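Local coordinates for protein glycoside hydrolase family 43 (Halothermothrix orenii, PDB 4QQS) that probably hydrolyses O-glycosidic bonds in plant polysaccharides such as xylan, with alpha-L-arabinofuranosidase activity, and is built as a five-bladed beta-propeller, at residues P74-Y79 against F83-S88; H128-I131 against P137-Y140; L100-S105 against K111-P116. All blocks are in the same frame, centred on the assembly; numbering follows the deposited sequence.

Contact 1 of 3, residues P74-Y79 against F83-S88. With NA (sodium ion), chain D.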
ATOM      1  N   PRO A  74       1.993  -3.463   5.886  1.00  6.74           N
ATOM      2  CA  PRO A  74       3.152  -2.732   6.385  1.00  6.71           C
ATOM      3  C   PRO A  74       3.743  -1.835   5.308  1.00  6.67           C
ATOM      4  O   PRO A  74       3.759  -2.213   4.134  1.00  7.43           O
ATOM      5  CB  PRO A  74       4.131  -3.853   6.722  1.00  7.62           C
ATOM      6  CG  PRO A  74       3.845  -4.890   5.692  1.00  7.41           C
ATOM      7  CD  PRO A  74       2.332  -4.843   5.511  1.00  7.28           C
ATOM      8  N   GLU A  75       4.256  -0.681   5.704  1.00  6.64           N
ATOM      9  CA  GLU A  75       4.992   0.179   4.783  1.00  8.50           C
ATOM     10  C   GLU A  75       6.203   0.711   5.510  1.00  9.72           C
ATOM     11  O   GLU A  75       6.130   1.003   6.701  1.00 10.71           O
ATOM     12  CB  GLU A  75       4.149   1.337   4.303  1.00  9.89           C
ATOM     13  CG  GLU A  75       2.934   0.943   3.525  1.00 10.57           C
ATOM     14  CD  GLU A  75       2.451   2.094   2.620  1.00 12.29           C
ATOM     15  OE1 GLU A  75       3.110   3.147   2.551  1.00 11.96           O
ATOM     16  OE2 GLU A  75       1.403   1.959   1.976  1.00 13.15           O
ATOM     17  N   VAL A  76       7.310   0.836   4.785  1.00 10.52           N
ATOM     18  CA  VAL A  76       8.583   1.228   5.364  1.00 10.83           C
ATOM     19  C   VAL A  76       9.218   2.381   4.590  1.00 11.28           C
ATOM     20  O   VAL A  76       9.382   2.294   3.376  1.00 13.49           O
ATOM     21  CB  VAL A  76       9.544   0.024   5.388  1.00 11.23           C
ATOM     22  CG1 VAL A  76      10.888   0.412   5.968  1.00 11.56           C
ATOM     23  CG2 VAL A  76       8.937  -1.125   6.187  1.00 11.35           C
ATOM     24  N   ILE A  77       9.568   3.447   5.309  1.00 10.27           N
ATOM     25  CA  ILE A  77      10.299   4.575   4.734  1.00 10.45           C
ATOM     26  C   ILE A  77      11.669   4.708   5.384  1.00  9.79           C
ATOM     27  O   ILE A  77      11.882   4.243   6.495  1.00  9.22           O
ATOM     28  CB  ILE A  77       9.531   5.919   4.878  1.00 10.94           C
ATOM     29  CG1 ILE A  77       9.349   6.323   6.342  1.00 10.99           C
ATOM     30  CG2 ILE A  77       8.189   5.819   4.169  1.00 12.31           C
ATOM     31  CD1 ILE A  77       8.757   7.708   6.536  1.00 12.37           C
ATOM     32  N   PHE A  78      12.592   5.327   4.658  1.00 10.80           N
ATOM     33  CA  PHE A  78      13.888   5.710   5.201  1.00 11.35           C
ATOM     34  C   PHE A  78      13.841   7.211   5.467  1.00 11.62           C
ATOM     35  O   PHE A  78      13.724   8.002   4.530  1.00 12.79           O
ATOM     36  CB  PHE A  78      14.994   5.355   4.219  1.00 12.26           C
ATOM     37  CG  PHE A  78      16.368   5.636   4.737  1.00 13.63           C
ATOM     38  CD1 PHE A  78      16.914   4.858   5.734  1.00 14.58           C
ATOM     39  CD2 PHE A  78      17.119   6.680   4.220  1.00 15.31           C
ATOM     40  CE1 PHE A  78      18.179   5.116   6.205  1.00 16.23           C
ATOM     41  CE2 PHE A  78      18.385   6.936   4.694  1.00 16.53           C
ATOM     42  CZ  PHE A  78      18.907   6.151   5.687  1.00 16.86           C
ATOM     43  N   TYR A  79      13.890   7.587   6.746  1.00 11.95           N
ATOM     44  CA  TYR A  79      13.612   8.961   7.193  1.00 13.38           C
ATOM     45  C   TYR A  79      14.466   9.213   8.399  1.00 14.80           C
ATOM     46  O   TYR A  79      14.527   8.366   9.275  1.00 14.83           O
ATOM     47  CB  TYR A  79      12.126   9.094   7.569  1.00 13.67           C
ATOM     48  CG  TYR A  79      11.654  10.445   8.098  1.00 13.77           C
ATOM     49  CD1 TYR A  79      11.434  11.513   7.235  1.00 13.84           C
ATOM     50  CD2 TYR A  79      11.380  10.633   9.448  1.00 14.42           C
ATOM     51  CE1 TYR A  79      10.970  12.727   7.702  1.00 14.18           C
ATOM     52  CE2 TYR A  79      10.924  11.857   9.921  1.00 14.44           C
ATOM     53  CZ  TYR A  79      10.719  12.900   9.042  1.00 14.45           C
ATOM     54  OH  TYR A  79      10.248  14.118   9.483  1.00 15.21           O
ATOM     55  N   PHE A  83      14.901   3.454   9.464  1.00 10.99           N
ATOM     56  CA  PHE A  83      13.715   2.904   8.825  1.00 10.56           C
ATOM     57  C   PHE A  83      12.534   2.969   9.763  1.00  9.98           C
ATOM     58  O   PHE A  83      12.635   2.581  10.919  1.00 10.89           O
ATOM     59  CB  PHE A  83      13.970   1.468   8.364  1.00 10.85           C
ATOM     60  CG  PHE A  83      15.111   1.363   7.405  1.00 11.91           C
ATOM     61  CD1 PHE A  83      16.413   1.243   7.864  1.00 13.14           C
ATOM     62  CD2 PHE A  83      14.897   1.457   6.044  1.00 13.19           C
ATOM     63  CE1 PHE A  83      17.469   1.194   6.978  1.00 14.57           C
ATOM     64  CE2 PHE A  83      15.956   1.399   5.156  1.00 14.70           C
ATOM     65  CZ  PHE A  83      17.234   1.267   5.629  1.00 15.54           C
ATOM     66  N   TYR A  84      11.417   3.478   9.259  1.00  8.93           N
ATOM     67  CA  TYR A  84      10.164   3.534  10.001  1.00  8.33           C
ATOM     68  C   TYR A  84       9.129   2.687   9.284  1.00  8.47           C
ATOM     69  O   TYR A  84       8.931   2.825   8.085  1.00  9.64           O
ATOM     70  CB  TYR A  84       9.634   4.960  10.111  1.00  9.37           C
ATOM     71  CG  TYR A  84      10.425   5.853  11.028  1.00 10.88           C
ATOM     72  CD1 TYR A  84      11.533   6.535  10.575  1.00 12.39           C
ATOM     73  CD2 TYR A  84      10.041   6.033  12.350  1.00 12.96           C
ATOM     74  CE1 TYR A  84      12.244   7.368  11.399  1.00 14.85           C
ATOM     75  CE2 TYR A  84      10.759   6.863  13.191  1.00 15.20           C
ATOM     76  CZ  TYR A  84      11.860   7.531  12.706  1.00 16.53           C
ATOM     77  OH  TYR A  84      12.589   8.376  13.513  1.00 19.14           O
ATOM     78  N   MET A  85       8.465   1.823  10.048  1.00  8.17           N
ATOM     79  CA  MET A  85       7.400   0.980   9.546  1.00  7.65           C
ATOM     80  C   MET A  85       6.074   1.389  10.170  1.00  7.52           C
ATOM     81  O   MET A  85       5.960   1.488  11.383  1.00  8.20           O
ATOM     82  CB  MET A  85       7.654  -0.485   9.888  1.00  8.06           C
ATOM     83  CG  MET A  85       6.573  -1.429   9.354  1.00  8.63           C
ATOM     84  SD  MET A  85       6.784  -3.158   9.818  1.00  9.17           S
ATOM     85  CE  MET A  85       8.190  -3.629   8.817  1.00 10.12           C
ATOM     86  N   THR A  86       5.075   1.618   9.332  1.00  7.25           N
ATOM     87  CA  THR A  86       3.702   1.689   9.790  1.00  7.09           C
ATOM     88  C   THR A  86       3.018   0.375   9.463  1.00  6.61           C
ATOM     89  O   THR A  86       3.388  -0.319   8.514  1.00  6.84           O
ATOM     90  CB  THR A  86       2.924   2.846   9.120  1.00  7.91           C
ATOM     91  OG1 THR A  86       3.076   2.771   7.699  1.00  8.59           O
ATOM     92  CG2 THR A  86       3.410   4.197   9.611  1.00  8.32           C
ATOM     93  N   TYR A  87       2.011   0.039  10.256  1.00  6.69           N
ATOM     94  CA  TYR A  87       1.215  -1.153  10.031  1.00  6.38           C
ATOM     95  C   TYR A  87      -0.039  -1.025  10.862  1.00  6.79           C
ATOM     96  O   TYR A  87      -0.142  -0.124  11.699  1.00  7.52           O
ATOM     97  CB  TYR A  87       1.984  -2.423  10.408  1.00  6.98           C
ATOM     98  CG  TYR A  87       2.348  -2.585  11.874  1.00  7.04           C
ATOM     99  CD1 TYR A  87       3.507  -2.026  12.398  1.00  7.65           C
ATOM    100  CD2 TYR A  87       1.553  -3.337  12.730  1.00  7.15           C
ATOM    101  CE1 TYR A  87       3.875  -2.224  13.721  1.00  8.38           C
ATOM    102  CE2 TYR A  87       1.908  -3.541  14.051  1.00  7.71           C
ATOM    103  CZ  TYR A  87       3.068  -2.982  14.543  1.00  8.09           C
ATOM    104  OH  TYR A  87       3.395  -3.219  15.860  1.00  9.13           O
ATOM    105  N   SER A  88      -0.976  -1.957  10.695  1.00  6.54           N
ATOM    106  CA  SER A  88      -2.113  -2.015  11.595  1.00  6.72           C
ATOM    107  C   SER A  88      -2.290  -3.426  12.129  1.00  6.70           C
ATOM    108  O   SER A  88      -1.841  -4.399  11.527  1.00  6.97           O
ATOM    109  CB  SER A  88      -3.393  -1.492  10.933  1.00  7.75           C
ATOM    110  OG  SER A  88      -3.783  -2.294   9.835  1.00  8.72           O
TER
HETATM  111 NA    NA D 402      -0.103   0.628   1.413  1.00  9.85          NA
HETATM  112  O   HOH W   1       5.602   3.920   6.567  1.00 13.17           O
HETATM  113  O   HOH W   2      -0.855   0.894  -1.062  1.00 23.16           O
HETATM  114  O   HOH W   3       1.481  -0.761   0.945  1.00 14.02           O
HETATM  115  O   HOH W   4      -1.732   2.250   2.004  1.00 11.21           O
HETATM  116  O   HOH W   5      -0.401   0.266   3.611  1.00 14.02           O
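Over one face of the Phe-83 ring sits CD1 of Phe-78, 3.5 Å above the plane and offset toward the rim, while CG1 of Val-76 comes up at the edge of Phe-83. The two phenyl planes meet at 52°, an oblique pair. Tyr-84 stands on the other face of the hairpin, that of Ile-77 and Thr-86, and the edge of Tyr-79 turns toward its ring face in an offset edge-to-face pair, with ring centres 6.0 Å apart. At the edge of Tyr-84, Tyr-79 O lies in the ring plane, 3.3 Å from CE1 of Tyr-84. With CG of Tyr-79 anti to the backbone N (chi1 178°) and CG of Tyr-84 beside its own N (chi1 -71°), the rings are brought together.

Away from this aromatic end the strands run antiparallel toward the sodium site. Glu-75 and Thr-86, then Ile-77 and Tyr-84, are hydrogen-bonded pairs, each joined by two backbone bonds, and a water donates to Thr-86 OG1 and weakly to Glu-75 O. In the non-hydrogen-bonded pair of Val-76 with Met-85, CE of Met-85 reaches CG2 of Val-76 at 3.7 Å, the thioether chain bending at its last torsion. Glu-75 extends away from the hairpin, and its OE2 binds sodium at 2.1 Å; four waters and His-256 complete the shell. Its other oxygen, OE1, is hydrogen-bonded to His-128, which probably helps fix the carboxylate's rotation.

These are the first two strands of a four-stranded propeller blade. Strand 96-103 continues the sheet beyond 82-90, Tyr-30 of strand 26-32 packs on Pro-74, Val-76 and Met-85, Leu-21 of strand 16-23 on Val-76 and Phe-83, and strand 124-131 on Ile-77, Tyr-79 and Thr-86.

Contact 2 of 3, residues H128-I131 against P137-Y140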
ATOM      1  N   HIS A 128       0.081   5.197   5.114  1.00  7.21           N
ATOM      2  CA  HIS A 128       1.077   5.481   4.103  1.00  6.95           C
ATOM      3  C   HIS A 128       1.667   6.844   4.436  1.00  7.03           C
ATOM      4  O   HIS A 128       0.955   7.832   4.454  1.00  6.96           O
ATOM      5  CB  HIS A 128       0.429   5.512   2.723  1.00  6.94           C
ATOM      6  CG  HIS A 128       1.340   6.016   1.657  1.00  7.24           C
ATOM      7  ND1 HIS A 128       2.397   5.282   1.176  1.00  8.28           N
ATOM      8  CD2 HIS A 128       1.375   7.204   1.000  1.00  8.24           C
ATOM      9  CE1 HIS A 128       3.049   6.003   0.274  1.00  9.24           C
ATOM     10  NE2 HIS A 128       2.445   7.167   0.142  1.00  9.61           N
ATOM     11  N   ILE A 129       2.961   6.893   4.717  1.00  8.62           N
ATOM     12  CA  ILE A 129       3.625   8.153   5.005  1.00  8.92           C
ATOM     13  C   ILE A 129       4.351   8.631   3.757  1.00  9.10           C
ATOM     14  O   ILE A 129       5.183   7.919   3.201  1.00 10.55           O
ATOM     15  CB  ILE A 129       4.601   8.046   6.211  1.00  9.88           C
ATOM     16  CG1 ILE A 129       3.833   7.680   7.485  1.00 10.48           C
ATOM     17  CG2 ILE A 129       5.345   9.372   6.407  1.00 10.06           C
ATOM     18  CD1 ILE A 129       4.713   7.410   8.705  1.00 11.75           C
ATOM     19  N   PHE A 130       4.002   9.836   3.329  1.00  9.10           N
ATOM     20  CA  PHE A 130       4.592  10.533   2.194  1.00  9.15           C
ATOM     21  C   PHE A 130       5.424  11.691   2.717  1.00  8.86           C
ATOM     22  O   PHE A 130       4.910  12.539   3.436  1.00  8.94           O
ATOM     23  CB  PHE A 130       3.466  11.061   1.291  1.00  9.62           C
ATOM     24  CG  PHE A 130       3.932  12.027   0.232  1.00 10.00           C
ATOM     25  CD1 PHE A 130       4.695  11.604  -0.840  1.00 11.42           C
ATOM     26  CD2 PHE A 130       3.613  13.366   0.320  1.00 10.23           C
ATOM     27  CE1 PHE A 130       5.124  12.510  -1.807  1.00 12.14           C
ATOM     28  CE2 PHE A 130       4.035  14.256  -0.629  1.00 11.26           C
ATOM     29  CZ  PHE A 130       4.792  13.831  -1.694  1.00 11.66           C
ATOM     30  N   ILE A 131       6.704  11.712   2.358  1.00 10.17           N
ATOM     31  CA  ILE A 131       7.580  12.813   2.707  1.00 10.93           C
ATOM     32  C   ILE A 131       7.717  13.706   1.467  1.00 10.98           C
ATOM     33  O   ILE A 131       8.242  13.279   0.438  1.00 12.29           O
ATOM     34  CB  ILE A 131       8.974  12.317   3.180  1.00 12.46           C
ATOM     35  CG1 ILE A 131       8.851  11.273   4.299  1.00 12.41           C
ATOM     36  CG2 ILE A 131       9.824  13.494   3.632  1.00 13.55           C
ATOM     37  CD1 ILE A 131       8.103  11.726   5.516  1.00 12.76           C
ATOM     38  N   PRO A 137       6.214  15.637   6.419  1.00 10.77           N
ATOM     39  CA  PRO A 137       5.543  14.340   6.369  1.00 10.16           C
ATOM     40  C   PRO A 137       4.026  14.466   6.392  1.00  9.07           C
ATOM     41  O   PRO A 137       3.461  15.313   7.092  1.00  9.50           O
ATOM     42  CB  PRO A 137       6.024  13.658   7.651  1.00 11.89           C
ATOM     43  CG  PRO A 137       6.375  14.774   8.587  1.00 13.59           C
ATOM     44  CD  PRO A 137       6.660  15.984   7.780  1.00 12.44           C
ATOM     45  N   TYR A 138       3.383  13.595   5.624  1.00  8.20           N
ATOM     46  CA  TYR A 138       1.941  13.458   5.613  1.00  7.61           C
ATOM     47  C   TYR A 138       1.591  11.989   5.727  1.00  8.03           C
ATOM     48  O   TYR A 138       2.232  11.159   5.107  1.00 10.30           O
ATOM     49  CB  TYR A 138       1.354  14.000   4.309  1.00  8.17           C
ATOM     50  CG  TYR A 138       1.644  15.457   4.072  1.00  8.42           C
ATOM     51  CD1 TYR A 138       2.816  15.860   3.446  1.00  9.23           C
ATOM     52  CD2 TYR A 138       0.761  16.440   4.494  1.00  9.75           C
ATOM     53  CE1 TYR A 138       3.096  17.193   3.235  1.00 10.16           C
ATOM     54  CE2 TYR A 138       1.040  17.790   4.298  1.00 10.62           C
ATOM     55  CZ  TYR A 138       2.215  18.152   3.668  1.00 10.78           C
ATOM     56  OH  TYR A 138       2.511  19.479   3.441  1.00 12.76           O
ATOM     57  N   ILE A 139       0.575  11.679   6.514  1.00  7.03           N
ATOM     58  CA  ILE A 139       0.073  10.321   6.610  1.00  6.68           C
ATOM     59  C   ILE A 139      -1.297  10.235   5.959  1.00  6.41           C
ATOM     60  O   ILE A 139      -2.192  11.021   6.255  1.00  7.01           O
ATOM     61  CB  ILE A 139       0.067   9.804   8.076  1.00  7.06           C
ATOM     62  CG1 ILE A 139      -0.269   8.308   8.106  1.00  7.78           C
ATOM     63  CG2 ILE A 139      -0.869  10.610   8.964  1.00  7.77           C
ATOM     64  CD1 ILE A 139      -0.075   7.665   9.476  1.00  9.28           C
ATOM     65  N   TYR A 140      -1.423   9.275   5.048  1.00  5.73           N
ATOM     66  CA  TYR A 140      -2.682   8.923   4.402  1.00  6.17           C
ATOM     67  C   TYR A 140      -3.108   7.610   5.029  1.00  6.17           C
ATOM     68  O   TYR A 140      -2.292   6.730   5.206  1.00  7.64           O
ATOM     69  CB  TYR A 140      -2.461   8.757   2.881  1.00  6.34           C
ATOM     70  CG  TYR A 140      -2.049  10.040   2.223  1.00  6.51           C
ATOM     71  CD1 TYR A 140      -0.726  10.453   2.214  1.00  6.66           C
ATOM     72  CD2 TYR A 140      -2.984  10.868   1.642  1.00  6.67           C
ATOM     73  CE1 TYR A 140      -0.359  11.672   1.667  1.00  7.28           C
ATOM     74  CE2 TYR A 140      -2.628  12.083   1.075  1.00  7.15           C
ATOM     75  CZ  TYR A 140      -1.309  12.487   1.095  1.00  7.01           C
ATOM     76  OH  TYR A 140      -0.904  13.688   0.587  1.00  8.01           O
TER
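His-128 and Tyr-140 lie side by side and point the same way, as do Phe-130 and Tyr-138, so four rings project from one face of this antiparallel hairpin. Each pair meets along its rims: CD2 of His-128 is 4.1 Å from CD1 of Tyr-140, and CD2 of Phe-130 is equally far from CD1 of Tyr-138. In both pairs the first-strand ring has CG anti to the backbone N (chi1 171° and 169°), whereas the tyrosine ring stands beside its own N. Tyr-140 also reaches across to the next pair, its CE1 lying 3.9 Å from CB of Phe-130, and His-128 O lies in the plane of its ring.

Two backbone bonds tie each of these ring-bearing pairs; Tyr-140 N to His-128 O is nearly straight at 175°. On the opposite face CD1 of Ile-131 folds onto CB of Pro-137 at 3.6 Å, and Ile-129 crosses Ile-139.

This first hairpin of the propeller sheet after contact 1's blade puts His-128 in the sodium's second shell, its ND1 holding the ligand Glu-75. His-128, Phe-130 and Tyr-140 pack on strand 191-202, Ile-129 and Ile-131 on strand 72-79; strand 153-162 continues the sheet.

Contact 3 of 3, residues L100-S105 against K111-P116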
ATOM      1  N   LEU A 100       3.412   2.484  14.756  1.00  7.40           N
ATOM      2  CA  LEU A 100       4.680   2.942  14.213  1.00  7.43           C
ATOM      3  C   LEU A 100       5.839   2.234  14.911  1.00  7.49           C
ATOM      4  O   LEU A 100       5.897   2.200  16.143  1.00  8.20           O
ATOM      5  CB  LEU A 100       4.813   4.448  14.429  1.00  8.13           C
ATOM      6  CG  LEU A 100       6.047   5.128  13.829  1.00  9.63           C
ATOM      7  CD1 LEU A 100       5.980   5.122  12.314  1.00 10.51           C
ATOM      8  CD2 LEU A 100       6.199   6.551  14.353  1.00 10.96           C
ATOM      9  N   ALA A 101       6.761   1.703  14.112  1.00  7.94           N
ATOM     10  CA  ALA A 101       7.942   0.988  14.586  1.00  7.88           C
ATOM     11  C   ALA A 101       9.163   1.496  13.822  1.00  8.32           C
ATOM     12  O   ALA A 101       9.027   2.145  12.782  1.00  9.06           O
ATOM     13  CB  ALA A 101       7.777  -0.502  14.374  1.00  8.27           C
ATOM     14  N   SER A 102      10.356   1.177  14.318  1.00  8.67           N
ATOM     15  CA  SER A 102      11.575   1.574  13.625  1.00  9.53           C
ATOM     16  C   SER A 102      12.670   0.517  13.717  1.00  9.38           C
ATOM     17  O   SER A 102      12.632  -0.374  14.562  1.00  9.57           O
ATOM     18  CB  SER A 102      12.074   2.914  14.156  1.00 11.61           C
ATOM     19  OG  SER A 102      12.601   2.772  15.461  1.00 13.63           O
ATOM     20  N   SER A 103      13.659   0.640  12.836  1.00  9.77           N
ATOM     21  CA  SER A 103      14.809  -0.253  12.810  1.00 10.08           C
ATOM     22  C   SER A 103      15.980   0.470  12.181  1.00 10.94           C
ATOM     23  O   SER A 103      15.809   1.358  11.353  1.00 11.52           O
ATOM     24  CB  SER A 103      14.501  -1.500  11.978  1.00 11.28           C
ATOM     25  OG  SER A 103      15.597  -2.402  11.984  1.00 13.08           O
ATOM     26  N   LYS A 104      17.182   0.077  12.566  1.00 12.49           N
ATOM     27  CA  LYS A 104      18.384   0.589  11.923  1.00 14.53           C
ATOM     28  C   LYS A 104      18.674  -0.136  10.605  1.00 14.30           C
ATOM     29  O   LYS A 104      19.483   0.332   9.807  1.00 16.89           O
ATOM     30  CB  LYS A 104      19.569   0.499  12.882  1.00 17.60           C
ATOM     31  CG  LYS A 104      19.460   1.483  14.046  1.00 21.16           C
ATOM     32  CD  LYS A 104      19.586   2.932  13.564  1.00 24.14           C
ATOM     33  CE  LYS A 104      19.579   3.946  14.703  1.00 25.83           C
ATOM     34  NZ  LYS A 104      19.672   5.347  14.188  1.00 26.77           N
ATOM     35  N   SER A 105      18.018  -1.269  10.382  1.00 12.73           N
ATOM     36  CA  SER A 105      18.234  -2.094   9.191  1.00 12.97           C
ATOM     37  C   SER A 105      16.915  -2.398   8.490  1.00 11.49           C
ATOM     38  O   SER A 105      15.903  -2.593   9.160  1.00 11.90           O
ATOM     39  CB  SER A 105      18.868  -3.422   9.602  1.00 15.15           C
ATOM     40  OG  SER A 105      18.701  -4.400   8.583  1.00 16.83           O
ATOM     41  N   LYS A 111      11.151  -2.394  15.989  1.00  9.71           N
ATOM     42  CA  LYS A 111      10.639  -2.274  17.345  1.00  9.81           C
ATOM     43  C   LYS A 111       9.610  -1.157  17.409  1.00  9.57           C
ATOM     44  O   LYS A 111       9.812  -0.068  16.861  1.00 10.10           O
ATOM     45  CB  LYS A 111      11.765  -1.998  18.339  1.00 11.57           C
ATOM     46  CG  LYS A 111      12.407  -0.645  18.224  1.00 14.95           C
ATOM     47  CD  LYS A 111      13.457  -0.447  19.303  1.00 17.66           C
ATOM     48  CE  LYS A 111      14.008   0.964  19.271  1.00 19.83           C
ATOM     49  NZ  LYS A 111      14.990   1.205  20.356  1.00 21.44           N
ATOM     50  N   ASN A 112       8.494  -1.418  18.077  1.00  9.30           N
ATOM     51  CA  ASN A 112       7.455  -0.409  18.206  1.00  9.24           C
ATOM     52  C   ASN A 112       7.978   0.825  18.909  1.00  9.61           C
ATOM     53  O   ASN A 112       8.674   0.737  19.924  1.00 10.88           O
ATOM     54  CB  ASN A 112       6.273  -0.964  18.991  1.00  9.40           C
ATOM     55  CG  ASN A 112       5.518  -2.018  18.223  1.00  9.98           C
ATOM     56  OD1 ASN A 112       5.486  -2.000  16.991  1.00 10.10           O
ATOM     57  ND2 ASN A 112       4.895  -2.945  18.943  1.00 11.37           N
ATOM     58  N   ILE A 113       7.627   1.979  18.359  1.00  9.79           N
ATOM     59  CA  ILE A 113       7.895   3.246  19.010  1.00 11.04           C
ATOM     60  C   ILE A 113       6.623   3.971  19.456  1.00 10.69           C
ATOM     61  O   ILE A 113       6.660   4.649  20.474  1.00 12.74           O
ATOM     62  CB  ILE A 113       8.878   4.141  18.224  1.00 14.79           C
ATOM     63  CG1 ILE A 113       8.305   4.571  16.882  1.00 16.08           C
ATOM     64  CG2 ILE A 113      10.237   3.411  18.089  1.00 16.51           C
ATOM     65  CD1 ILE A 113       9.236   5.477  16.090  1.00 16.69           C
ATOM     66  N   LYS A 114       5.508   3.795  18.752  1.00  9.56           N
ATOM     67  CA  LYS A 114       4.211   4.265  19.239  1.00  9.91           C
ATOM     68  C   LYS A 114       3.150   3.324  18.677  1.00  9.41           C
ATOM     69  O   LYS A 114       2.804   3.376  17.505  1.00  9.39           O
ATOM     70  CB  LYS A 114       3.955   5.731  18.877  1.00 11.84           C
ATOM     71  CG  LYS A 114       2.845   6.362  19.694  1.00 12.18           C
ATOM     72  CD  LYS A 114       2.769   7.857  19.502  1.00 13.97           C
ATOM     73  CE  LYS A 114       1.590   8.478  20.224  1.00 16.66           C
ATOM     74  NZ  LYS A 114       1.708   9.955  20.182  1.00 19.32           N
ATOM     75  N   ALA A 115       2.666   2.450  19.548  1.00 10.04           N
ATOM     76  CA  ALA A 115       1.736   1.401  19.173  1.00 10.23           C
ATOM     77  C   ALA A 115       0.625   1.351  20.215  1.00 10.75           C
ATOM     78  O   ALA A 115       0.853   0.875  21.315  1.00 11.96           O
ATOM     79  CB  ALA A 115       2.462   0.066  19.084  1.00 10.80           C
ATOM     80  N   PRO A 116      -0.575   1.857  19.886  1.00 10.06           N
ATOM     81  CA  PRO A 116      -0.977   2.445  18.603  1.00  9.75           C
ATOM     82  C   PRO A 116      -0.426   3.856  18.407  1.00  8.99           C
ATOM     83  O   PRO A 116      -0.121   4.580  19.373  1.00 10.42           O
ATOM     84  CB  PRO A 116      -2.496   2.488  18.708  1.00 10.66           C
ATOM     85  CG  PRO A 116      -2.756   2.689  20.156  1.00 11.61           C
ATOM     86  CD  PRO A 116      -1.673   1.902  20.869  1.00 11.00           C
TER
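Ile-113 leans its side chain over Leu-100, starting from CB, which is 4.1 Å from Leu-100 O. CG1 stands between the backbone N and the carbonyl carbon (chi1 65°), which sets it 3.5 Å from that same oxygen and against CG of Leu-100. The chain then runs on extended, and its tip, CD1, touches CD2 of Leu-100 at 3.7 Å, the two side chains crossing at a slant. The other branch, CG2, turns toward Ser-102 and meets its OG at 3.6 Å; that hydroxyl is hydrogen-bonded to Lys-82.

Behind this reach is a classic beta bulge: Ile-113 and Lys-114 both face Leu-100, and the pairing slips by one residue before Ala-101 meets Asn-112. Leu-100 O therefore accepts two N-H groups, from Ile-113 N at 2.8 Å, in the carbonyl plane on a lone pair, and from Lys-114 N at 3.1 Å, tilted 22° from that plane. Cutting Ile-113 back to an alanine would probably open a gap beside CD2 of Leu-100 and over the hydroxyl of Ser-102. Past the bulge, Ser-102 and Lys-111 exchange two backbone bonds. CB of Ala-101 comes within 3.2 Å of Lys-111 O, while the CB of Asn-112 heads away from strand 96-103, though its OD1 still passes near Ala-101 CB and is hydrogen-bonded to Tyr-87.

In the fold
Contacts 1 and 3 belong to one four-stranded propeller blade, in the order 72-79, 82-90, 96-103, 111-112: contact 1 joins its first two strands and contact 3 its last two, with centres 8 Å apart. The middle strands bond directly, Met-85 N to Ala-101 O at 2.8 Å. Contact 2 follows both along the chain, in the sheet that begins with strand 124-131. Its centre is 10 Å from contact 1, and the two hairpins touch through Thr-86 and Ile-129. Contact 3, about 16 Å from contact 2 between centres, lies farther out. In space, contact 1 thus lies between contact 3 and contact 2, meeting the latter at the sodium site near the predicted catalytic residues.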